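Polysaccharide deacetylase (Ammonifex degensii, PDB 4WCJ) is a zinc-binding family 4 carbohydrate esterase, related to IcaB, that probably de-N-acetylates poly-beta-1,6-N-acetyl-D-glucosamine. Local coordinates at residues V95-G100 and P110-R115. Residues are numbered along the deposited sequence; the frame is centred on the assembly and turned at random.
Sequences VTFDDG and PVLKKR. With ZN (zinc ion), chain B.
L112 meets V95 and F97 through its two methyl branches, joining helix 102-114 to strand 91-99 within a beta-alpha-beta unit of the deacetylase's beta-alpha barrel. The nearest CA atoms, those of V95 and L112, are 9.5 Å apart, an ordinary spacing for a helix packed on a sheet, and the leucine spans much of it.

Its CB points at the strand but touches neither partner, the closest ring atom, F97 CE1, being 6.7 Å from L112 CB. L112 CG lies beside the backbone N (chi1 -66°) and is still 5.3 Å from F97 CE1. Beyond it the branches divide: CD1 approaches the phenylalanine obliquely, 4.2 Å from F97 CE1, whereas CD2 turns to the valine, 4.5 Å from V95 CG1. The patch between the two segments is small, 88 Å², and no hydrogen bond crosses it. The contact is nevertheless fully interior, for all three residues are buried and F119 and I117 also touch L112, while F121 packs on F97.

Strand alternation explains the division of labour. V95 and F97 project to the helix; T96 and D98 project the other way, where R245 pairs with D98 OD2. The sequence TFDDG is the first signature motif of this esterase family, and the strand carries it to the metal: D99 OD1 binds the zinc ion at 2.2 Å, joined by H157, H162 and two waters. One of those waters donates to D98 OD2, a second-shell link to the metal.

R115 folds back on its own segment: R115 NH2 donates in the guanidinium plane to V111 O, 3.0 Å away, with an N-H...O angle of 153°.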
# COMPACT_ATOMS: atom_id res chain seq x y z
N VAL A 95 3.70 4.94 4.97
CA VAL A 95 4.43 4.40 3.83
C VAL A 95 3.81 3.07 3.40
O VAL A 95 3.59 2.18 4.23
CB VAL A 95 5.93 4.18 4.16
CG1 VAL A 95 6.65 3.53 2.98
CG2 VAL A 95 6.58 5.50 4.54
N THR A 96 3.48 2.95 2.11
CA THR A 96 2.99 1.68 1.57
C THR A 96 3.70 1.29 0.27
O THR A 96 4.15 2.14 -0.50
CB THR A 96 1.45 1.70 1.31
OG1 THR A 96 1.16 2.39 0.09
CG2 THR A 96 0.70 2.33 2.48
N PHE A 97 3.77 -0.02 0.05
CA PHE A 97 4.30 -0.60 -1.18
C PHE A 97 3.29 -1.56 -1.80
O PHE A 97 2.68 -2.35 -1.08
CB PHE A 97 5.60 -1.36 -0.92
CG PHE A 97 6.79 -0.48 -0.74
CD1 PHE A 97 7.00 0.19 0.45
CD2 PHE A 97 7.71 -0.32 -1.76
CE1 PHE A 97 8.10 0.99 0.62
CE2 PHE A 97 8.82 0.48 -1.60
CZ PHE A 97 9.01 1.15 -0.41
N ASP A 98 3.13 -1.50 -3.12
CA ASP A 98 2.27 -2.43 -3.87
C ASP A 98 3.05 -3.44 -4.70
O ASP A 98 3.99 -3.06 -5.38
CB ASP A 98 1.34 -1.68 -4.83
CG ASP A 98 0.18 -1.02 -4.13
OD1 ASP A 98 0.13 -1.05 -2.87
OD2 ASP A 98 -0.67 -0.45 -4.84
N ASP A 99 2.62 -4.70 -4.61
CA ASP A 99 2.87 -5.84 -5.52
C ASP A 99 3.63 -7.00 -4.86
O ASP A 99 3.12 -8.12 -4.80
CB ASP A 99 3.60 -5.43 -6.81
CG ASP A 99 2.74 -4.56 -7.71
OD1 ASP A 99 1.56 -4.39 -7.38
OD2 ASP A 99 3.25 -4.05 -8.72
N GLY A 100 4.84 -6.73 -4.38
CA GLY A 100 5.62 -7.77 -3.74
C GLY A 100 7.05 -7.83 -4.26
O GLY A 100 7.75 -8.82 -4.05
N PRO A 110 16.04 -2.23 4.30
CA PRO A 110 17.15 -1.73 5.13
C PRO A 110 17.04 -0.24 5.44
O PRO A 110 17.36 0.18 6.56
CB PRO A 110 18.39 -2.02 4.28
CG PRO A 110 17.98 -3.17 3.41
CD PRO A 110 16.55 -2.91 3.09
N VAL A 111 16.60 0.54 4.46
CA VAL A 111 16.38 1.97 4.64
C VAL A 111 15.33 2.21 5.72
O VAL A 111 15.54 3.02 6.63
CB VAL A 111 15.91 2.65 3.31
CG1 VAL A 111 15.47 4.08 3.57
CG2 VAL A 111 17.01 2.61 2.26
N LEU A 112 14.21 1.49 5.63
CA LEU A 112 13.11 1.60 6.57
C LEU A 112 13.50 1.13 7.97
O LEU A 112 13.10 1.72 8.97
CB LEU A 112 11.91 0.80 6.09
CG LEU A 112 11.30 1.36 4.80
CD1 LEU A 112 10.45 0.30 4.09
CD2 LEU A 112 10.47 2.60 5.12
N LYS A 113 14.26 0.04 8.02
CA LYS A 113 14.64 -0.55 9.30
C LYS A 113 15.60 0.37 10.04
O LYS A 113 15.46 0.59 11.25
CB LYS A 113 15.25 -1.93 9.08
CG LYS A 113 15.58 -2.68 10.37
CD LYS A 113 15.80 -4.17 10.10
CE LYS A 113 17.06 -4.42 9.29
NZ LYS A 113 17.30 -5.88 9.06
N LYS A 114 16.56 0.93 9.31
CA LYS A 114 17.58 1.79 9.91
C LYS A 114 16.97 3.09 10.41
O LYS A 114 17.58 3.81 11.20
CB LYS A 114 18.69 2.06 8.89
CG LYS A 114 19.99 2.60 9.49
CD LYS A 114 21.15 2.56 8.49
CE LYS A 114 20.97 3.53 7.32
NZ LYS A 114 20.08 3.00 6.23
N ARG A 115 15.75 3.39 9.95
CA ARG A 115 15.01 4.56 10.40
C ARG A 115 13.81 4.21 11.27
O ARG A 115 13.11 5.10 11.75
CB ARG A 115 14.54 5.38 9.19
CG ARG A 115 15.67 6.09 8.48
CD ARG A 115 15.35 6.42 7.04
NE ARG A 115 16.48 7.07 6.40
CZ ARG A 115 17.56 6.43 5.96
NH1 ARG A 115 18.54 7.11 5.39
NH2 ARG A 115 17.65 5.11 6.09
ZN ZN B . -0.11 -3.19 -8.05
O HOH W 1 -0.07 -0.94 -7.56
O HOH W 2 1.30 -2.31 -9.56